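Local coordinates for protein AT-less polyketide synthase (Streptomyces platensis subsp. rosaceus, PDB 4TKT) that probably catalyses decarboxylative Claisen condensation as a ketosynthase domain of the acyltransferase-less polyketide synthase that builds isomigrastatin, at residues Cys317-Gly322 / Gly422-Phe427; Cys350-Ala355 / Phe403-Glu408; Ala355-Gly360 / Val384-Ala389. One frame throughout, in Å; residues are numbered along the deposited sequence.

Interaction 1 of 3, residues Cys317-Gly322 / Gly422-Phe427; sequences CIEAHG and GGLSSF
C317-E319 pairs in parallel register with G422-L424, within strands 317-319 and 422-427, axes 4.7 Å apart and 18° between their directions. Three backbone bonds carry the pairing: G423 N to C317 O (3.0 Å), E319 N to G423 O (2.8 Å) and S425 N to E319 O (3.2 Å), the last nearly straight. Apolar contacts lie on both sheet faces. I318 CD1 rests 3.7 Å from G423 CA, on the backbone itself, while E319 and L424 run side by side on the other face, CG to CD1 at 3.6 Å. The bend at chi2 then turns the E319 carboxylate off toward K373, a salt bridge, and A355 N. Beyond the paired strands the contact becomes aromatic. H321 has CG opposite its own N across chi1 (-166°), which carries the imidazole over to F427; F427 CB forms a CH-pi contact, 4.1 Å from the imidazole centroid and 14° off its normal. H321 NE2 comes within 3.0 Å of F427 O, but at an angle too poor to count as a hydrogen bond. With C186 and H361 beside it, H321 fits the Cys-His-His site of ketosynthases, and the F427 CB-H against the imidazole face probably helps to set the tilt of the ring.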
loop_
_atom_site.group_PDB
_atom_site.type_symbol
_atom_site.label_atom_id
_atom_site.label_comp_id
_atom_site.label_asym_id
_atom_site.label_seq_id
_atom_site.Cartn_x
_atom_site.Cartn_y
_atom_site.Cartn_z
ATOM N N CYS A 317 17.317 6.272 -9.066
ATOM C CA CYS A 317 16.893 6.712 -7.744
ATOM C C CYS A 317 16.988 5.595 -6.712
ATOM O O CYS A 317 16.655 4.444 -6.991
ATOM C CB CYS A 317 15.460 7.248 -7.804
ATOM S SG CYS A 317 14.741 7.684 -6.205
ATOM N N ILE A 318 17.454 5.946 -5.519
ATOM C CA ILE A 318 17.471 5.025 -4.391
ATOM C C ILE A 318 16.583 5.552 -3.271
ATOM O O ILE A 318 16.817 6.640 -2.745
ATOM C CB ILE A 318 18.893 4.813 -3.839
ATOM C CG1 ILE A 318 19.760 4.052 -4.844
ATOM C CG2 ILE A 318 18.838 4.059 -2.521
ATOM C CD1 ILE A 318 19.391 2.595 -4.994
ATOM N N GLU A 319 15.556 4.787 -2.919
ATOM C CA GLU A 319 14.743 5.104 -1.752
ATOM C C GLU A 319 15.355 4.433 -0.527
ATOM O O GLU A 319 15.180 3.234 -0.304
ATOM C CB GLU A 319 13.291 4.664 -1.958
ATOM C CG GLU A 319 12.398 4.815 -0.731
ATOM C CD GLU A 319 12.239 6.253 -0.279
ATOM O OE1 GLU A 319 12.513 7.170 -1.081
ATOM O OE2 GLU A 319 11.834 6.466 0.885
ATOM N N ALA A 320 16.083 5.219 0.260
ATOM C CA ALA A 320 16.895 4.687 1.349
ATOM C C ALA A 320 16.103 4.435 2.630
ATOM O O ALA A 320 14.980 4.912 2.792
ATOM C CB ALA A 320 18.055 5.632 1.634
ATOM N N HIS A 321 16.708 3.667 3.529
ATOM C CA HIS A 321 16.172 3.459 4.866
ATOM C C HIS A 321 16.048 4.811 5.562
ATOM O O HIS A 321 14.952 5.224 5.941
ATOM C CB HIS A 321 17.077 2.511 5.657
ATOM C CG HIS A 321 16.460 1.982 6.913
ATOM N ND1 HIS A 321 15.205 1.413 6.945
ATOM C CD2 HIS A 321 16.935 1.918 8.180
ATOM C CE1 HIS A 321 14.929 1.032 8.179
ATOM N NE2 HIS A 321 15.962 1.325 8.948
ATOM N N GLY A 322 17.184 5.489 5.710
ATOM C CA GLY A 322 17.246 6.866 6.176
ATOM C C GLY A 322 16.442 7.213 7.412
ATOM O O GLY A 322 15.555 8.062 7.359
ATOM N N GLY A 422 15.031 1.801 -10.280
ATOM C CA GLY A 422 15.095 2.246 -8.902
ATOM C C GLY A 422 15.480 1.160 -7.916
ATOM O O GLY A 422 15.338 -0.031 -8.194
ATOM N N GLY A 423 15.970 1.582 -6.755
ATOM C CA GLY A 423 16.340 0.668 -5.690
ATOM C C GLY A 423 15.692 1.055 -4.374
ATOM O O GLY A 423 15.473 2.236 -4.100
ATOM N N LEU A 424 15.388 0.058 -3.553
ATOM C CA LEU A 424 14.672 0.289 -2.304
ATOM C C LEU A 424 15.263 -0.542 -1.173
ATOM O O LEU A 424 15.347 -1.766 -1.272
ATOM C CB LEU A 424 13.189 -0.035 -2.487
ATOM C CG LEU A 424 12.296 -0.100 -1.248
ATOM C CD1 LEU A 424 12.166 1.263 -0.593
ATOM C CD2 LEU A 424 10.930 -0.647 -1.625
ATOM N N SER A 425 15.667 0.126 -0.096
ATOM C CA SER A 425 16.287 -0.554 1.039
ATOM C C SER A 425 15.440 -0.479 2.306
ATOM O O SER A 425 14.741 0.505 2.545
ATOM C CB SER A 425 17.671 0.032 1.322
ATOM O OG SER A 425 18.536 -0.133 0.214
ATOM N N SER A 426 15.515 -1.527 3.118
ATOM C CA SER A 426 14.872 -1.535 4.424
ATOM C C SER A 426 15.683 -2.406 5.371
ATOM O O SER A 426 15.916 -3.586 5.101
ATOM C CB SER A 426 13.428 -2.034 4.326
ATOM O OG SER A 426 12.698 -1.718 5.498
ATOM N N PHE A 427 16.122 -1.816 6.477
ATOM C CA PHE A 427 17.035 -2.487 7.391
ATOM C C PHE A 427 16.429 -2.613 8.782
ATOM O O PHE A 427 16.198 -1.614 9.462
ATOM C CB PHE A 427 18.365 -1.732 7.461
ATOM C CG PHE A 427 19.008 -1.509 6.119
ATOM C CD1 PHE A 427 19.055 -2.525 5.179
ATOM C CD2 PHE A 427 19.560 -0.278 5.796
ATOM C CE1 PHE A 427 19.647 -2.321 3.941
ATOM C CE2 PHE A 427 20.153 -0.068 4.560
ATOM C CZ PHE A 427 20.197 -1.092 3.632
#

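Interaction 2 of 3, residues Cys350-Ala355 / Phe403-Glu408; sequences CAIGSA and FVLQRE
C350-G353 and F403-L405 pair in parallel with a marked twist, their axes 4.6 Å apart at closest and 43° between directions. V404 N donates to C350 O (2.8 Å) and Q406 N to I352 O (3.0 Å), the latter almost linear; the intervening bond from I352 N to V404 O is weak, stretched to 3.4 Å. The side-chain contact centres on the F403 ring. I352 is extended, chi1 -166° and chi2 172°, and this reach sets CD1 over the middle of the ring, 4.1 Å from its centroid and a CH-pi contact by its position near the normal. C350 SG approaches the edge of the same ring instead, 5.1 Å from the centroid, a sulfur-aromatic contact. The other branch of I352, CG2, packs on F403 CB at 3.8 Å, and L405 CD1 lies 3.5 Å from I352 O. On the opposite sheet face A351 CB meets Q406 OE1. Strand 403-405 is the outermost strand at this end of the sheet, and 350-353 joins it to strand 317-319. Helix 328-340 covers the I352-F403 face through I333, L336 and N337, with F340 meeting the F403 ring nearly at right angles; L383 of strand 382-383 packs on A351 and Q406.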
loop_
_atom_site.group_PDB
_atom_site.type_symbol
_atom_site.label_atom_id
_atom_site.label_comp_id
_atom_site.label_asym_id
_atom_site.label_seq_id
_atom_site.Cartn_x
_atom_site.Cartn_y
_atom_site.Cartn_z
ATOM N N CYS A 350 22.978 9.321 -9.268
ATOM C CA CYS A 350 21.790 8.705 -8.691
ATOM C C CYS A 350 21.152 9.607 -7.640
ATOM O O CYS A 350 21.849 10.240 -6.852
ATOM C CB CYS A 350 22.152 7.348 -8.079
ATOM S SG CYS A 350 20.764 6.403 -7.426
ATOM N N ALA A 351 19.826 9.668 -7.636
ATOM C CA ALA A 351 19.109 10.446 -6.636
ATOM C C ALA A 351 18.899 9.603 -5.388
ATOM O O ALA A 351 18.829 8.376 -5.466
ATOM C CB ALA A 351 17.780 10.934 -7.183
ATOM N N ILE A 352 18.805 10.260 -4.238
ATOM C CA ILE A 352 18.590 9.550 -2.986
ATOM C C ILE A 352 17.759 10.394 -2.017
ATOM O O ILE A 352 17.843 11.622 -2.011
ATOM C CB ILE A 352 19.939 9.144 -2.333
ATOM C CG1 ILE A 352 19.719 8.113 -1.221
ATOM C CG2 ILE A 352 20.705 10.366 -1.835
ATOM C CD1 ILE A 352 21.003 7.534 -0.668
ATOM N N GLY A 353 16.936 9.719 -1.221
ATOM C CA GLY A 353 16.078 10.376 -0.254
ATOM C C GLY A 353 15.271 9.344 0.508
ATOM O O GLY A 353 15.353 8.152 0.212
ATOM N N SER A 354 14.493 9.793 1.489
ATOM C CA SER A 354 13.673 8.879 2.279
ATOM C C SER A 354 12.300 9.458 2.596
ATOM O O SER A 354 12.176 10.621 2.979
ATOM C CB SER A 354 14.382 8.510 3.583
ATOM O OG SER A 354 13.595 7.608 4.344
ATOM N N ALA A 355 11.271 8.629 2.446
ATOM C CA ALA A 355 9.910 9.029 2.777
ATOM C C ALA A 355 9.755 9.231 4.280
ATOM O O ALA A 355 8.828 9.903 4.728
ATOM C CB ALA A 355 8.916 7.994 2.279
ATOM N N PHE A 403 25.724 9.436 -5.321
ATOM C CA PHE A 403 24.431 10.056 -5.065
ATOM C C PHE A 403 24.408 11.580 -5.074
ATOM O O PHE A 403 25.437 12.244 -4.957
ATOM C CB PHE A 403 23.892 9.574 -3.718
ATOM C CG PHE A 403 23.900 8.086 -3.565
ATOM C CD1 PHE A 403 23.031 7.300 -4.302
ATOM C CD2 PHE A 403 24.772 7.474 -2.684
ATOM C CE1 PHE A 403 23.034 5.927 -4.164
ATOM C CE2 PHE A 403 24.779 6.102 -2.541
ATOM C CZ PHE A 403 23.908 5.328 -3.282
ATOM N N VAL A 404 23.198 12.109 -5.227
ATOM C CA VAL A 404 22.897 13.513 -4.986
ATOM C C VAL A 404 21.617 13.585 -4.159
ATOM O O VAL A 404 20.564 13.121 -4.598
ATOM C CB VAL A 404 22.718 14.309 -6.292
ATOM C CG1 VAL A 404 22.173 15.697 -5.994
ATOM C CG2 VAL A 404 24.032 14.400 -7.044
ATOM N N LEU A 405 21.714 14.147 -2.958
ATOM C CA LEU A 405 20.572 14.219 -2.054
ATOM C C LEU A 405 19.450 15.071 -2.637
ATOM O O LEU A 405 19.638 16.253 -2.921
ATOM C CB LEU A 405 20.999 14.773 -0.696
ATOM C CG LEU A 405 19.896 14.811 0.362
ATOM C CD1 LEU A 405 19.349 13.415 0.598
ATOM C CD2 LEU A 405 20.417 15.414 1.654
ATOM N N GLN A 406 18.282 14.461 -2.813
ATOM C CA GLN A 406 17.146 15.138 -3.428
ATOM C C GLN A 406 16.471 16.097 -2.450
ATOM O O GLN A 406 15.804 15.670 -1.509
ATOM C CB GLN A 406 16.134 14.113 -3.944
ATOM C CG GLN A 406 15.144 14.677 -4.946
ATOM C CD GLN A 406 15.820 15.184 -6.205
ATOM O OE1 GLN A 406 16.746 14.558 -6.721
ATOM N NE2 GLN A 406 15.362 16.327 -6.703
ATOM N N ARG A 407 16.641 17.396 -2.680
ATOM C CA ARG A 407 16.109 18.401 -1.766
ATOM C C ARG A 407 15.134 19.354 -2.456
ATOM O O ARG A 407 14.559 20.235 -1.819
ATOM C CB ARG A 407 17.254 19.185 -1.121
ATOM C CG ARG A 407 17.989 18.397 -0.042
ATOM C CD ARG A 407 19.154 19.174 0.545
ATOM N NE ARG A 407 20.369 19.041 -0.253
ATOM C CZ ARG A 407 21.572 19.437 0.151
ATOM N NH1 ARG A 407 21.723 19.988 1.348
ATOM N NH2 ARG A 407 22.626 19.276 -0.637
ATOM N N GLU A 408 14.943 19.167 -3.756
ATOM C CA GLU A 408 13.979 19.963 -4.503
ATOM C C GLU A 408 13.187 19.076 -5.452
ATOM O O GLU A 408 13.691 18.056 -5.923
ATOM C CB GLU A 408 14.682 21.079 -5.282
#

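Interaction 3 of 3, residues Ala355-Gly360 / Val384-Ala389; sequences AKSNIG and VPSLHA
S357 OG is gripped by two backbone groups: it accepts from L387 N across the contact (3.0 Å, 162° at the hydrogen) and, facing a carbonyl, donates to S354 O, three residues earlier in the chain. The one-turn helix 356-359 follows a strand of the thiolase-type fold and leads to H361, probably part of the ketosynthase active site. In S357, chi1 of 61° tucks OG between the backbone N and the carbonyl carbon, where it can serve both partners. Around this bond the packing is close. L387 CB sits 3.8 Å from S357 CB, and L387 CD1 lies 3.4 Å from S357 O, so the leucine lies against the carbonyl as well as the serine methylene. The same oxygen has H388 CD2 at 3.6 Å, approaching the imidazole obliquely; H388 NE2 itself makes a weak bond to D36. N358 crosses L387 at about a right angle, with ND2 3.5 Å from CD1. An apolar methyl therefore borders this amide nitrogen, whose polar needs are met elsewhere: ND2 bonds R35 O and a water. That water completes the contact as a bridge, accepting from N358 ND2 at 2.8 Å and donating to P385 O at 2.9 Å.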
loop_
_atom_site.group_PDB
_atom_site.type_symbol
_atom_site.label_atom_id
_atom_site.label_comp_id
_atom_site.label_asym_id
_atom_site.label_seq_id
_atom_site.Cartn_x
_atom_site.Cartn_y
_atom_site.Cartn_z
ATOM N N ALA A 355 11.271 8.629 2.446
ATOM C CA ALA A 355 9.910 9.029 2.777
ATOM C C ALA A 355 9.755 9.231 4.280
ATOM O O ALA A 355 8.828 9.903 4.728
ATOM C CB ALA A 355 8.916 7.994 2.279
ATOM N N LYS A 356 10.669 8.650 5.053
ATOM C CA LYS A 356 10.633 8.777 6.507
ATOM C C LYS A 356 10.767 10.232 6.946
ATOM O O LYS A 356 10.319 10.608 8.029
ATOM C CB LYS A 356 11.732 7.929 7.147
ATOM C CG LYS A 356 11.558 6.437 6.924
ATOM C CD LYS A 356 12.444 5.629 7.853
ATOM C CE LYS A 356 12.272 4.136 7.612
ATOM N NZ LYS A 356 12.733 3.727 6.259
ATOM N N SER A 357 11.377 11.053 6.098
ATOM C CA SER A 357 11.487 12.477 6.374
ATOM C C SER A 357 10.124 13.146 6.227
ATOM O O SER A 357 9.914 14.260 6.705
ATOM C CB SER A 357 12.510 13.132 5.443
ATOM O OG SER A 357 12.124 13.006 4.085
ATOM N N ASN A 358 9.200 12.456 5.564
ATOM C CA ASN A 358 7.845 12.962 5.378
ATOM C C ASN A 358 6.866 12.428 6.416
ATOM O O ASN A 358 6.113 13.192 7.022
ATOM C CB ASN A 358 7.331 12.611 3.980
ATOM C CG ASN A 358 8.121 13.284 2.882
ATOM O OD1 ASN A 358 9.057 12.704 2.328
ATOM N ND2 ASN A 358 7.745 14.514 2.554
ATOM N N ILE A 359 6.880 11.114 6.615
ATOM C CA ILE A 359 5.839 10.448 7.391
ATOM C C ILE A 359 6.367 9.717 8.619
ATOM O O ILE A 359 5.593 9.149 9.390
ATOM C CB ILE A 359 5.070 9.440 6.521
ATOM C CG1 ILE A 359 6.030 8.389 5.958
ATOM C CG2 ILE A 359 4.348 10.159 5.392
ATOM C CD1 ILE A 359 5.366 7.363 5.068
ATOM N N GLY A 360 7.684 9.730 8.800
ATOM C CA GLY A 360 8.289 9.081 9.948
ATOM C C GLY A 360 8.668 7.638 9.679
ATOM O O GLY A 360 8.597 7.163 8.545
ATOM N N VAL A 384 10.910 13.665 -5.841
ATOM C CA VAL A 384 10.354 14.494 -4.779
ATOM C C VAL A 384 11.394 14.804 -3.702
ATOM O O VAL A 384 12.340 14.039 -3.514
ATOM C CB VAL A 384 9.128 13.817 -4.136
ATOM C CG1 VAL A 384 7.964 13.795 -5.115
ATOM C CG2 VAL A 384 9.477 12.420 -3.672
ATOM N N PRO A 385 11.225 15.936 -2.999
ATOM C CA PRO A 385 12.172 16.372 -1.966
ATOM C C PRO A 385 12.328 15.402 -0.798
ATOM O O PRO A 385 11.416 14.636 -0.488
ATOM C CB PRO A 385 11.564 17.689 -1.470
ATOM C CG PRO A 385 10.739 18.173 -2.595
ATOM C CD PRO A 385 10.180 16.948 -3.240
ATOM N N SER A 386 13.494 15.451 -0.162
ATOM C CA SER A 386 13.730 14.767 1.100
ATOM C C SER A 386 13.919 15.827 2.186
ATOM O O SER A 386 14.738 16.734 2.042
ATOM C CB SER A 386 14.947 13.846 1.006
ATOM O OG SER A 386 14.976 12.923 2.079
ATOM N N LEU A 387 13.159 15.711 3.269
ATOM C CA LEU A 387 13.053 16.790 4.248
ATOM C C LEU A 387 14.112 16.755 5.350
ATOM O O LEU A 387 14.790 15.748 5.548
ATOM C CB LEU A 387 11.662 16.770 4.888
ATOM C CG LEU A 387 10.480 16.849 3.920
ATOM C CD1 LEU A 387 9.161 16.845 4.681
ATOM C CD2 LEU A 387 10.594 18.080 3.036
ATOM N N HIS A 388 14.237 17.883 6.048
ATOM C CA HIS A 388 15.081 18.019 7.236
ATOM C C HIS A 388 16.554 17.749 6.959
ATOM O O HIS A 388 17.275 17.242 7.820
ATOM C CB HIS A 388 14.579 17.093 8.346
ATOM C CG HIS A 388 13.125 17.266 8.656
ATOM N ND1 HIS A 388 12.594 18.464 9.083
ATOM C CD2 HIS A 388 12.089 16.397 8.591
ATOM C CE1 HIS A 388 11.293 18.325 9.272
ATOM N NE2 HIS A 388 10.963 17.079 8.981
ATOM N N ALA A 389 17.002 18.104 5.762
ATOM C CA ALA A 389 18.399 17.922 5.398
ATOM C C ALA A 389 18.931 19.122 4.629
ATOM O O ALA A 389 19.695 18.962 3.678
ATOM C CB ALA A 389 18.572 16.652 4.581
HETATM O O HOH W 1 8.708 15.450 0.143
#

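Overall arrangement
From the N terminus, strand 317-319 comes first, and its parallel partner 421-427, about 100 residues later, closes the widest loop, interaction 1. Within it strand 350-353 pairs with 403-405 in interaction 2, and inside that loop helix 356-359 meets the segment 384-389 in interaction 3, so the three contacts nest without crossing. Interactions 1 and 2 belong to one sheet: 317-319 and 350-353 are neighbours, bonded through I318 N and A351 O, which gives the order 421-427, 317-319, 350-353, 403-405. Interactions 2 and 3 share A355, and Q406 O bonds S386 N. K356 NZ bonds H321 O, tying the helix of interaction 3 back to interaction 1.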